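Local structure of cytolethal distending toxin subunit B (Escherichia coli, 2F1N) at residues D12-R17 with S235-G240; E31-I36 with Q249-H254; R39-G44 with I241-R246; S124-G129 with A156-E161; A212-Q215 with L221-A224. The protein nicks DNA as the endonuclease subunit of a tripartite bacterial toxin, and very probably causes the DNA damage that arrests intoxicated cells at G2/M. All blocks are in the same frame, centred on the assembly; numbering follows the deposited sequence.

Interaction 1 of 5, residues D12-R17 with S235-G240; sequences DLTDFR and SPLQAG
Thr14 and Leu237 bring the two backbones closest, 6.8 Å from CA to CA, where the 3-10 turn Leu13-Asp15 rests against the start of edge strand 237-241. Asp15 N to Asp12 O and Phe16 N to Leu13 O are the bonds that close this turn. On the other side Pro236 is the centre of an inverse gamma turn, with a weak bond from Leu237 N to Ser235 O. Leu237 points its side chain at the 3-10 turn, while the ring of Pro236 offers CG and CD at its flank. Thr14 does the touching with its methyl: CG2 lies 3.9 Å from Pro236 CD and almost as near Pro236 CG, the two side chains crossing at about a right angle. The same methyl meets Leu237 CD2 at 4.0 Å. With chi1 at 68°, OG1 of Thr14 takes the place between backbone N and carbonyl carbon, which leaves CG2 beside the N to face proline and leucine. The other branch of Leu237, CD1, comes to 4.0 Å from Leu13 CB. Both leucines also touch Met181 of strand 179-183, so their tips lie where the two beta sheets of the DNase I-like sandwich face each other. Phe16 turns its ring edge to Leu13 O, which lies in the ring plane. Asp12 is held elsewhere, OD2 accepting from Asn140 and Asn179. Across the two segments the chemistry is wholly apolar: methyls, a leucine CB and proline ring carbons meet by shape, and the backbone bonds within each turn help set their places.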
# COMPACT_ATOMS: atom_id res chain seq x y z
N ASP A 12 -1.75 4.76 17.20
CA ASP A 12 -1.64 5.65 16.04
C ASP A 12 -2.56 5.32 14.88
O ASP A 12 -3.39 6.13 14.46
CB ASP A 12 -0.20 5.58 15.52
CG ASP A 12 0.72 6.62 16.13
OD1 ASP A 12 0.23 7.63 16.67
OD2 ASP A 12 1.95 6.49 16.12
N LEU A 13 -2.37 4.10 14.36
CA LEU A 13 -2.94 3.70 13.09
C LEU A 13 -4.47 3.86 13.04
O LEU A 13 -5.04 4.14 11.97
CB LEU A 13 -2.44 2.29 12.73
CG LEU A 13 -0.91 2.14 12.55
CD1 LEU A 13 -0.50 0.69 12.43
CD2 LEU A 13 -0.40 2.92 11.33
N THR A 14 -5.12 3.79 14.20
CA THR A 14 -6.59 3.89 14.26
C THR A 14 -7.19 5.24 13.87
O THR A 14 -8.40 5.34 13.76
CB THR A 14 -7.16 3.40 15.63
OG1 THR A 14 -6.78 4.31 16.67
CG2 THR A 14 -6.53 2.08 16.04
N ASP A 15 -6.37 6.26 13.67
CA ASP A 15 -6.87 7.57 13.25
C ASP A 15 -7.16 7.57 11.73
O ASP A 15 -7.92 8.41 11.24
CB ASP A 15 -5.83 8.67 13.54
CG ASP A 15 -5.94 9.23 14.97
OD1 ASP A 15 -6.48 8.56 15.88
OD2 ASP A 15 -5.48 10.35 15.27
N PHE A 16 -6.52 6.62 11.03
CA PHE A 16 -6.56 6.55 9.56
C PHE A 16 -7.54 5.48 9.02
O PHE A 16 -7.64 4.40 9.60
CB PHE A 16 -5.18 6.16 9.02
CG PHE A 16 -4.09 7.18 9.28
CD1 PHE A 16 -3.47 7.25 10.53
CD2 PHE A 16 -3.66 8.03 8.27
CE1 PHE A 16 -2.46 8.18 10.77
CE2 PHE A 16 -2.64 8.97 8.49
CZ PHE A 16 -2.04 9.05 9.74
N ARG A 17 -8.24 5.79 7.92
CA ARG A 17 -8.88 4.76 7.08
C ARG A 17 -7.92 4.56 5.92
O ARG A 17 -7.56 5.53 5.26
CB ARG A 17 -10.21 5.26 6.51
CG ARG A 17 -11.33 5.35 7.51
CD ARG A 17 -12.63 5.86 6.89
NE ARG A 17 -12.91 5.32 5.54
CZ ARG A 17 -13.51 4.15 5.33
NH1 ARG A 17 -13.89 3.41 6.36
NH2 ARG A 17 -13.75 3.72 4.09
N SER A 235 -3.29 -3.54 17.54
CA SER A 235 -4.20 -2.43 17.26
C SER A 235 -5.61 -2.98 17.01
O SER A 235 -5.77 -4.07 16.47
CB SER A 235 -3.74 -1.64 16.03
OG SER A 235 -2.81 -0.63 16.38
N PRO A 236 -6.64 -2.26 17.44
CA PRO A 236 -8.01 -2.71 17.14
C PRO A 236 -8.40 -2.36 15.71
O PRO A 236 -9.32 -1.54 15.49
CB PRO A 236 -8.86 -1.93 18.15
CG PRO A 236 -8.07 -0.72 18.44
CD PRO A 236 -6.61 -1.07 18.30
N LEU A 237 -7.71 -2.94 14.74
CA LEU A 237 -8.03 -2.71 13.33
C LEU A 237 -8.68 -3.90 12.71
O LEU A 237 -8.40 -5.04 13.11
CB LEU A 237 -6.78 -2.34 12.51
CG LEU A 237 -6.05 -1.08 12.93
CD1 LEU A 237 -4.65 -1.06 12.26
CD2 LEU A 237 -6.87 0.16 12.53
N GLN A 238 -9.55 -3.65 11.73
CA GLN A 238 -10.17 -4.75 10.99
C GLN A 238 -10.15 -4.46 9.50
O GLN A 238 -10.16 -3.32 9.07
CB GLN A 238 -11.61 -5.06 11.48
CG GLN A 238 -11.63 -5.51 12.96
CD GLN A 238 -12.00 -6.99 13.19
OE1 GLN A 238 -11.16 -7.79 13.65
NE2 GLN A 238 -13.26 -7.34 12.91
N ALA A 239 -10.06 -5.51 8.72
CA ALA A 239 -10.09 -5.38 7.24
C ALA A 239 -11.43 -5.84 6.68
O ALA A 239 -12.03 -6.80 7.18
CB ALA A 239 -8.98 -6.24 6.65
N GLY A 240 -11.90 -5.21 5.60
CA GLY A 240 -13.10 -5.69 4.94
C GLY A 240 -13.04 -5.42 3.46
O GLY A 240 -12.15 -4.69 3.00

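Interaction 2 of 5, residues E31-I36 with Q249-H254; sequences ESKWNI and QISSDH
Lys33 of helix 31-42 reaches Ser251 in the loop between strands 237-241 and 257-261, with Lys33 and Ile250 having the nearest CA atoms at 8.1 Å. Along the loop, Ile250 turns its side chain to Trp21 of strand 18-25, and its O takes a weak bond from Ser252 N. Ser251 follows and carries the contact. Its O accepts from Lys33 NZ at 2.8 Å, a bond that arrives well above the carbonyl plane, 62° out of it. Because the lysine is extended beyond CG, its last methylene also runs along the serine, CE to Ser251 CB 3.8 Å. Lys33 NZ bonds Leu23 O as well, and Gln24 O weakly, so carbonyls of a strand and a loop share one ammonium group. At Ser252 the chain makes an ST turn: OG accepts from His254 N at 3.1 Å with a nearly straight 165° angle, while the same hydroxyl bonds Asn22 O. Asp253 N goes to Gln24 OE1. His254, whose ND1 turns to Asp222, ends the segment. Ser252-Asp253-His254 matches the SDH signature of DNase I-like enzymes, whose histidine belongs to the active site in relatives. The loop thus lies over the end of strand 18-25, with helix 31-42 beside it and Trp34 turned from the helix onto strands 92-98 and 109-113.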
# COMPACT_ATOMS: atom_id res chain seq x y z
N GLU A 31 -6.69 5.15 -17.50
CA GLU A 31 -7.34 6.42 -17.18
C GLU A 31 -8.64 6.26 -16.38
O GLU A 31 -8.86 6.99 -15.41
CB GLU A 31 -7.55 7.30 -18.42
CG GLU A 31 -6.22 7.85 -18.97
CD GLU A 31 -6.16 7.96 -20.51
OE1 GLU A 31 -6.99 8.72 -21.10
OE2 GLU A 31 -5.25 7.30 -21.12
N SER A 32 -9.50 5.32 -16.77
CA SER A 32 -10.76 5.14 -16.04
C SER A 32 -10.55 4.59 -14.64
O SER A 32 -11.17 5.05 -13.70
CB SER A 32 -11.77 4.27 -16.80
OG SER A 32 -12.25 5.00 -17.93
N LYS A 33 -9.67 3.60 -14.52
CA LYS A 33 -9.41 3.03 -13.21
C LYS A 33 -8.91 4.10 -12.26
O LYS A 33 -9.28 4.06 -11.09
CB LYS A 33 -8.45 1.87 -13.29
CG LYS A 33 -9.16 0.60 -13.80
CD LYS A 33 -8.15 -0.46 -14.19
CE LYS A 33 -8.92 -1.74 -14.59
NZ LYS A 33 -8.03 -2.91 -14.82
N TRP A 34 -8.08 5.03 -12.74
CA TRP A 34 -7.69 6.16 -11.88
C TRP A 34 -8.77 7.23 -11.75
O TRP A 34 -9.18 7.54 -10.64
CB TRP A 34 -6.39 6.79 -12.34
CG TRP A 34 -5.20 6.01 -11.87
CD1 TRP A 34 -4.54 4.98 -12.54
CD2 TRP A 34 -4.48 6.22 -10.65
NE1 TRP A 34 -3.49 4.53 -11.77
CE2 TRP A 34 -3.41 5.28 -10.62
CE3 TRP A 34 -4.67 7.08 -9.55
CZ2 TRP A 34 -2.52 5.18 -9.55
CZ3 TRP A 34 -3.73 7.04 -8.51
CH2 TRP A 34 -2.69 6.07 -8.51
N ASN A 35 -9.25 7.77 -12.88
CA ASN A 35 -10.14 8.96 -12.82
C ASN A 35 -11.51 8.67 -12.26
O ASN A 35 -12.13 9.56 -11.67
CB ASN A 35 -10.29 9.71 -14.17
CG ASN A 35 -10.91 11.14 -14.01
OD1 ASN A 35 -10.54 11.94 -13.12
ND2 ASN A 35 -11.87 11.47 -14.89
N ILE A 36 -11.96 7.42 -12.41
CA ILE A 36 -13.21 6.99 -11.78
C ILE A 36 -13.02 6.18 -10.50
O ILE A 36 -13.43 6.63 -9.44
CB ILE A 36 -14.12 6.23 -12.80
CG1 ILE A 36 -14.19 7.01 -14.10
CG2 ILE A 36 -15.53 6.00 -12.18
CD1 ILE A 36 -14.92 8.31 -14.00
N GLN A 249 -18.55 -4.11 -11.56
CA GLN A 249 -18.13 -4.47 -12.90
C GLN A 249 -16.91 -3.62 -13.25
O GLN A 249 -16.95 -2.77 -14.14
CB GLN A 249 -19.28 -4.28 -13.91
CG GLN A 249 -20.69 -4.11 -13.29
CD GLN A 249 -21.32 -5.43 -12.81
OE1 GLN A 249 -20.80 -6.52 -13.08
NE2 GLN A 249 -22.46 -5.33 -12.11
N ILE A 250 -15.83 -3.83 -12.50
CA ILE A 250 -14.56 -3.19 -12.77
C ILE A 250 -13.67 -4.25 -13.39
O ILE A 250 -13.77 -5.44 -13.10
CB ILE A 250 -13.90 -2.60 -11.50
CG1 ILE A 250 -14.91 -1.76 -10.71
CG2 ILE A 250 -12.66 -1.76 -11.87
CD1 ILE A 250 -14.40 -1.25 -9.34
N SER A 251 -12.79 -3.79 -14.25
CA SER A 251 -11.93 -4.67 -15.00
C SER A 251 -10.71 -5.10 -14.16
O SER A 251 -9.61 -5.19 -14.70
CB SER A 251 -11.50 -3.94 -16.28
OG SER A 251 -11.22 -4.86 -17.32
N SER A 252 -10.91 -5.32 -12.85
CA SER A 252 -9.89 -6.01 -12.01
C SER A 252 -10.44 -7.25 -11.30
O SER A 252 -11.55 -7.22 -10.75
CB SER A 252 -9.26 -5.11 -10.91
OG SER A 252 -8.17 -5.84 -10.31
N ASP A 253 -9.62 -8.29 -11.25
CA ASP A 253 -10.02 -9.51 -10.57
C ASP A 253 -9.77 -9.41 -9.06
O ASP A 253 -10.15 -10.31 -8.33
CB ASP A 253 -9.29 -10.72 -11.14
CG ASP A 253 -9.65 -10.99 -12.60
OD1 ASP A 253 -10.72 -10.55 -13.07
OD2 ASP A 253 -8.93 -11.69 -13.33
N HIS A 254 -9.15 -8.30 -8.63
CA HIS A 254 -8.97 -8.04 -7.19
C HIS A 254 -9.91 -6.98 -6.69
O HIS A 254 -10.23 -6.00 -7.39
CB HIS A 254 -7.51 -7.58 -6.91
CG HIS A 254 -6.49 -8.64 -7.16
ND1 HIS A 254 -5.88 -9.34 -6.15
CD2 HIS A 254 -5.98 -9.14 -8.32
CE1 HIS A 254 -5.02 -10.20 -6.66
NE2 HIS A 254 -5.07 -10.10 -7.98

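Interaction 3 of 5, residues R39-G44 with I241-R246; sequences RQLISG and IVYGAR
Leu41, near the C-terminal end of helix 31-42, meets Tyr243 and Val242 in the loop that follows strand 237-241. From CB, which does not itself point at the loop, chi1 of -82° sets CG beside the backbone N, and the branch point comes to 4.0 Å from Tyr243 OH. From there the methyls divide the work. CD1 touches Val242 CG1 at 3.8 Å and also approaches the tyrosine oxygen. CD2 sits at the ring edge, near its plane, 3.3 Å from Tyr243 OH and 3.8 Å from Tyr243 CE2. Gln40 adds a light touch, its CB 4.1 Å from that hydroxyl oxygen. The ring is also flanked within its own loop: Val242 CG1 stands 3.6 Å above the plane over the ring centre, and the guanidinium of Arg246 lies on the opposite side, one of its faces over Tyr243 CD1. Tyr243 holds the third position of a type II turn from Ile241 to Gly244, with positive phi (67°), and a type I turn continues from it to Arg246. Backbone bonds from Leu41 to Val48 and from Val242 to Pro256 tie the two sides to their surroundings. The contact depends on dispersion: the two leucine methyls pack against one side and the edge of the phenol end, and its oxygen meets carbon rather than a polar partner from the helix.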
# COMPACT_ATOMS: atom_id res chain seq x y z
N ARG A 39 -10.44 7.53 -7.76
CA ARG A 39 -11.05 8.78 -7.30
C ARG A 39 -12.18 8.55 -6.29
O ARG A 39 -12.25 9.22 -5.26
CB ARG A 39 -11.60 9.54 -8.49
CG ARG A 39 -12.26 10.83 -8.06
CD ARG A 39 -13.02 11.50 -9.16
NE ARG A 39 -12.14 12.19 -10.09
CZ ARG A 39 -11.78 13.48 -9.96
NH1 ARG A 39 -12.19 14.17 -8.92
NH2 ARG A 39 -11.00 14.06 -10.87
N GLN A 40 -13.04 7.58 -6.59
CA GLN A 40 -14.13 7.22 -5.67
C GLN A 40 -13.65 6.69 -4.32
O GLN A 40 -14.24 7.03 -3.29
CB GLN A 40 -15.12 6.26 -6.35
CG GLN A 40 -16.14 6.97 -7.37
CD GLN A 40 -15.80 8.42 -7.81
OE1 GLN A 40 -15.52 8.68 -9.01
NE2 GLN A 40 -15.86 9.37 -6.86
N LEU A 41 -12.57 5.90 -4.31
CA LEU A 41 -12.01 5.43 -3.05
C LEU A 41 -11.45 6.51 -2.13
O LEU A 41 -11.57 6.37 -0.89
CB LEU A 41 -10.92 4.39 -3.31
CG LEU A 41 -11.26 2.93 -3.59
CD1 LEU A 41 -12.02 2.20 -2.46
CD2 LEU A 41 -12.08 2.91 -4.79
N ILE A 42 -10.86 7.56 -2.74
CA ILE A 42 -10.17 8.63 -2.00
C ILE A 42 -10.94 9.95 -1.81
O ILE A 42 -10.38 10.95 -1.30
CB ILE A 42 -8.77 8.92 -2.62
CG1 ILE A 42 -8.91 9.51 -4.04
CG2 ILE A 42 -7.93 7.62 -2.58
CD1 ILE A 42 -7.72 10.24 -4.50
N SER A 43 -12.20 9.95 -2.19
CA SER A 43 -13.01 11.17 -2.04
C SER A 43 -14.43 10.80 -1.63
O SER A 43 -14.76 9.61 -1.56
CB SER A 43 -12.95 12.06 -3.30
OG SER A 43 -13.27 11.39 -4.50
N GLY A 44 -15.26 11.79 -1.32
CA GLY A 44 -16.60 11.49 -0.81
C GLY A 44 -16.71 11.25 0.69
O GLY A 44 -15.75 11.39 1.42
N ILE A 241 -13.97 -6.01 2.70
CA ILE A 241 -13.97 -5.79 1.26
C ILE A 241 -14.72 -4.49 0.99
O ILE A 241 -15.89 -4.35 1.39
CB ILE A 241 -14.65 -6.97 0.53
CG1 ILE A 241 -14.03 -8.33 0.90
CG2 ILE A 241 -14.56 -6.71 -1.02
CD1 ILE A 241 -12.47 -8.38 0.76
N VAL A 242 -14.04 -3.49 0.38
CA VAL A 242 -14.74 -2.25 0.06
C VAL A 242 -15.67 -2.62 -1.12
O VAL A 242 -15.22 -3.26 -2.07
CB VAL A 242 -13.80 -1.11 -0.42
CG1 VAL A 242 -14.63 0.17 -0.62
CG2 VAL A 242 -12.66 -0.86 0.59
N TYR A 243 -16.92 -2.20 -1.07
CA TYR A 243 -17.92 -2.64 -2.06
C TYR A 243 -18.28 -4.14 -1.98
O TYR A 243 -18.78 -4.70 -2.97
CB TYR A 243 -17.49 -2.27 -3.52
CG TYR A 243 -16.91 -0.87 -3.64
CD1 TYR A 243 -17.56 0.23 -3.10
CD2 TYR A 243 -15.68 -0.66 -4.29
CE1 TYR A 243 -17.02 1.54 -3.20
CE2 TYR A 243 -15.14 0.61 -4.40
CZ TYR A 243 -15.80 1.70 -3.86
OH TYR A 243 -15.25 2.97 -3.96
N GLY A 244 -18.02 -4.80 -0.85
CA GLY A 244 -18.33 -6.21 -0.74
C GLY A 244 -19.82 -6.48 -0.89
O GLY A 244 -20.22 -7.57 -1.32
N ALA A 245 -20.64 -5.47 -0.59
CA ALA A 245 -22.10 -5.65 -0.67
C ALA A 245 -22.60 -5.33 -2.05
O ALA A 245 -23.80 -5.49 -2.35
CB ALA A 245 -22.81 -4.77 0.32
N ARG A 246 -21.73 -4.79 -2.89
CA ARG A 246 -22.19 -4.58 -4.25
C ARG A 246 -21.60 -5.56 -5.26
O ARG A 246 -20.53 -6.15 -5.05
CB ARG A 246 -22.19 -3.12 -4.70
CG ARG A 246 -21.04 -2.24 -4.30
CD ARG A 246 -20.92 -0.98 -5.17
NE ARG A 246 -21.09 0.30 -4.46
CZ ARG A 246 -20.44 1.41 -4.82
NH1 ARG A 246 -19.59 1.38 -5.85
NH2 ARG A 246 -20.62 2.55 -4.15

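Interaction 4 of 5, residues S124-G129 with A156-E161; sequences SPVRQG and APALVE
No ring, amide or guanidinium face takes part where Val126 meets Ala158 and Leu159; the surfaces are methyl against methyl, and the flat end of Arg127 turns instead to Asn153, bonding its O through NH1. The backbones come nearest at Val126 and Ala158, 6.5 Å between CA atoms. Val126 CG1, anti to its own backbone N (chi1 -173°), presses on Ala158 CB at 3.3 Å, tighter than an ordinary van der Waals contact between carbons. The second branch, CG2, goes past the alanine to Leu159 CD2 at 4.0 Å, valine and leucine side chains sliding by one another in opposite directions. That methyl also approaches Ala158 O at 3.9 Å. One valine thus straddles two consecutive residues in the first turn of helix 156-168. Its loop joins strands 119-123 and 133-138, at the outer edge of the six-stranded sheet. Elsewhere the helix packs on two others within the nuclear localization signal: Ala156 and Pro157 touch Leu193 of helix 190-194, and Val160 and Glu161 touch Val201 of helix 199-203.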
# COMPACT_ATOMS: atom_id res chain seq x y z
N SER A 124 14.65 -1.84 -1.68
CA SER A 124 14.97 -2.68 -2.83
C SER A 124 14.20 -3.99 -2.80
O SER A 124 13.79 -4.48 -1.75
CB SER A 124 16.50 -2.94 -2.85
OG SER A 124 17.12 -1.67 -3.03
N PRO A 125 13.96 -4.56 -3.99
CA PRO A 125 13.35 -5.88 -4.07
C PRO A 125 14.17 -6.87 -3.28
O PRO A 125 15.40 -6.73 -3.21
CB PRO A 125 13.48 -6.24 -5.56
CG PRO A 125 13.51 -4.90 -6.26
CD PRO A 125 14.25 -3.97 -5.31
N VAL A 126 13.51 -7.86 -2.72
CA VAL A 126 14.19 -8.86 -1.88
C VAL A 126 14.48 -10.13 -2.64
O VAL A 126 15.12 -11.05 -2.10
CB VAL A 126 13.38 -9.18 -0.61
CG1 VAL A 126 14.17 -10.09 0.29
CG2 VAL A 126 13.04 -7.86 0.13
N ARG A 127 14.10 -10.17 -3.91
CA ARG A 127 14.29 -11.36 -4.75
C ARG A 127 14.40 -10.91 -6.20
O ARG A 127 13.73 -9.95 -6.62
CB ARG A 127 13.07 -12.30 -4.57
CG ARG A 127 13.16 -13.67 -5.19
CD ARG A 127 12.00 -14.57 -4.86
NE ARG A 127 12.01 -14.96 -3.45
CZ ARG A 127 11.37 -16.01 -2.95
NH1 ARG A 127 10.66 -16.81 -3.73
NH2 ARG A 127 11.45 -16.27 -1.66
N GLN A 128 15.23 -11.59 -6.99
CA GLN A 128 15.25 -11.33 -8.42
C GLN A 128 13.87 -11.50 -9.03
O GLN A 128 13.19 -12.51 -8.79
CB GLN A 128 16.25 -12.23 -9.14
CG GLN A 128 17.36 -11.44 -9.81
CD GLN A 128 18.30 -12.34 -10.59
OE1 GLN A 128 18.17 -12.48 -11.81
NE2 GLN A 128 19.24 -12.99 -9.89
N GLY A 129 13.46 -10.49 -9.78
CA GLY A 129 12.12 -10.44 -10.34
C GLY A 129 11.02 -9.95 -9.40
O GLY A 129 9.85 -9.90 -9.79
N ALA A 156 6.84 -12.81 -0.04
CA ALA A 156 6.05 -12.07 0.96
C ALA A 156 6.70 -12.01 2.35
O ALA A 156 6.78 -10.90 2.93
CB ALA A 156 4.59 -12.57 1.04
N PRO A 157 7.15 -13.12 2.95
CA PRO A 157 7.76 -13.02 4.29
C PRO A 157 8.99 -12.09 4.30
O PRO A 157 9.17 -11.30 5.23
CB PRO A 157 8.17 -14.45 4.61
CG PRO A 157 7.21 -15.34 3.82
CD PRO A 157 7.06 -14.54 2.51
N ALA A 158 9.82 -12.20 3.28
CA ALA A 158 11.03 -11.35 3.17
C ALA A 158 10.70 -9.87 2.99
O ALA A 158 11.46 -9.01 3.50
CB ALA A 158 11.88 -11.85 1.97
N LEU A 159 9.62 -9.55 2.26
CA LEU A 159 9.16 -8.16 2.19
C LEU A 159 8.80 -7.60 3.58
O LEU A 159 9.16 -6.47 3.92
CB LEU A 159 7.95 -8.01 1.27
CG LEU A 159 8.34 -8.21 -0.20
CD1 LEU A 159 7.04 -8.42 -1.09
CD2 LEU A 159 9.18 -7.05 -0.73
N VAL A 160 8.05 -8.38 4.34
CA VAL A 160 7.63 -7.93 5.68
C VAL A 160 8.89 -7.78 6.53
O VAL A 160 9.02 -6.78 7.28
CB VAL A 160 6.67 -8.91 6.36
CG1 VAL A 160 6.34 -8.44 7.81
CG2 VAL A 160 5.36 -9.03 5.57
N GLU A 161 9.79 -8.75 6.44
CA GLU A 161 11.03 -8.72 7.21
C GLU A 161 11.92 -7.50 6.84
O GLU A 161 12.55 -6.88 7.74
CB GLU A 161 11.77 -10.05 7.12
CG GLU A 161 10.96 -11.17 7.77
CD GLU A 161 11.34 -12.57 7.34
OE1 GLU A 161 12.18 -12.75 6.43
OE2 GLU A 161 10.75 -13.53 7.92

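Interaction 5 of 5, residues A212-Q215 with L221-A224; sequences AATQ and LDYA
Thr214 and Asp222 meet at the head of strand 222-228, in the DNase I-like fold's beta sandwich, where a loop after strand 205-208 turns back on itself. The hydroxyl of Thr214 does most of the work. OG1 accepts from Leu221 N at 3.0 Å, with an N-H...O angle of 157°, and donates to Asp222 OD2 at 2.7 Å, reaching that oxygen on its anti side and 20° out of the carboxylate plane. It stands there because chi1 of 66° places OG1 between the backbone N and the carbonyl carbon. Beside this polar knot Gln215 and Leu221 make an apolar touch: methyl CD1 of the leucine lies over the flat amide, 3.6 Å from Gln215 CD and only slightly farther from Gln215 OE1 and NE2. In the next shell, Asp222 OD2 also bonds His254 ND1, so two donors grip one carboxylate oxygen and limit its rotation. Such an aspartate-histidine pair is as in DNase I-like relatives, consistent with Asp222 orienting the imidazole here. Farther out, backbone bonds join Thr214 to Phe255 and Leu221 to Phe186, while Val257 of strand 257-261 packs against Thr214 and Asp222. Tyr223 stacks its ring on Phe186 and bonds Arg188 O through its hydroxyl. The other branch of the threonine is apolar: CG2 lies 3.4 Å from Asp222 O, a buried carbonyl oxygen that has no hydrogen-bond partner in the model.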
# COMPACT_ATOMS: atom_id res chain seq x y z
N ALA A 212 -13.32 -12.56 3.82
CA ALA A 212 -13.72 -12.97 2.49
C ALA A 212 -12.54 -13.04 1.55
O ALA A 212 -11.47 -12.53 1.88
CB ALA A 212 -14.78 -11.99 1.96
N ALA A 213 -12.76 -13.64 0.37
CA ALA A 213 -11.80 -13.66 -0.68
C ALA A 213 -11.61 -12.26 -1.24
O ALA A 213 -12.55 -11.42 -1.18
CB ALA A 213 -12.27 -14.56 -1.78
N THR A 214 -10.40 -12.00 -1.74
CA THR A 214 -10.07 -10.66 -2.25
C THR A 214 -9.84 -10.70 -3.75
O THR A 214 -9.53 -9.67 -4.37
CB THR A 214 -8.82 -10.03 -1.57
OG1 THR A 214 -7.66 -10.79 -1.92
CG2 THR A 214 -8.90 -10.07 -0.09
N GLN A 215 -10.01 -11.88 -4.32
CA GLN A 215 -9.97 -12.01 -5.75
C GLN A 215 -10.97 -13.05 -6.22
O GLN A 215 -11.67 -13.67 -5.42
CB GLN A 215 -8.54 -12.21 -6.33
CG GLN A 215 -7.68 -13.29 -5.71
CD GLN A 215 -6.76 -13.94 -6.79
OE1 GLN A 215 -6.06 -13.25 -7.56
NE2 GLN A 215 -6.78 -15.23 -6.85
N LEU A 221 -5.69 -12.70 -0.80
CA LEU A 221 -4.31 -12.36 -1.13
C LEU A 221 -3.94 -10.92 -0.79
O LEU A 221 -2.75 -10.57 -0.81
CB LEU A 221 -4.09 -12.56 -2.62
CG LEU A 221 -4.31 -13.99 -3.11
CD1 LEU A 221 -3.94 -14.09 -4.62
CD2 LEU A 221 -3.59 -15.04 -2.28
N ASP A 222 -4.95 -10.09 -0.57
CA ASP A 222 -4.75 -8.64 -0.43
C ASP A 222 -5.15 -8.26 0.99
O ASP A 222 -6.32 -8.43 1.37
CB ASP A 222 -5.67 -7.90 -1.41
CG ASP A 222 -5.43 -8.32 -2.83
OD1 ASP A 222 -4.41 -7.83 -3.39
OD2 ASP A 222 -6.16 -9.17 -3.46
N TYR A 223 -4.22 -7.71 1.74
CA TYR A 223 -4.51 -7.41 3.13
C TYR A 223 -3.40 -6.54 3.70
O TYR A 223 -2.63 -5.94 2.92
CB TYR A 223 -4.74 -8.74 3.91
CG TYR A 223 -3.69 -9.81 3.72
CD1 TYR A 223 -2.56 -9.86 4.54
CD2 TYR A 223 -3.84 -10.82 2.73
CE1 TYR A 223 -1.58 -10.87 4.36
CE2 TYR A 223 -2.86 -11.82 2.51
CZ TYR A 223 -1.75 -11.85 3.34
OH TYR A 223 -0.81 -12.80 3.14
N ALA A 224 -3.31 -6.44 5.03
CA ALA A 224 -2.36 -5.52 5.68
C ALA A 224 -1.55 -6.21 6.76
O ALA A 224 -2.04 -7.15 7.40
CB ALA A 224 -3.06 -4.28 6.26

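Interaction 5 is the buried contact of the set, and a polar one; interactions 1 to 4 are partly buried. Interactions 2 and 3 share helix 31-42 and the loop between strands 237-241 and 257-261, yet the first is held by a lysine on a carbonyl and the second by methyls against a phenol. The bond of His254 to Asp222 links interaction 2 to interaction 5, and Ile241 packs on Ala212 and Thr214 to join 3 to 5. Interaction 1, apolar at an outermost strand of the eight-stranded sheet, adjoins interaction 3 where Gly240 runs on into Ile241. Interaction 4, also apolar, stands apart beside the six-stranded sheet, its centre about 29 Å from that of interaction 3.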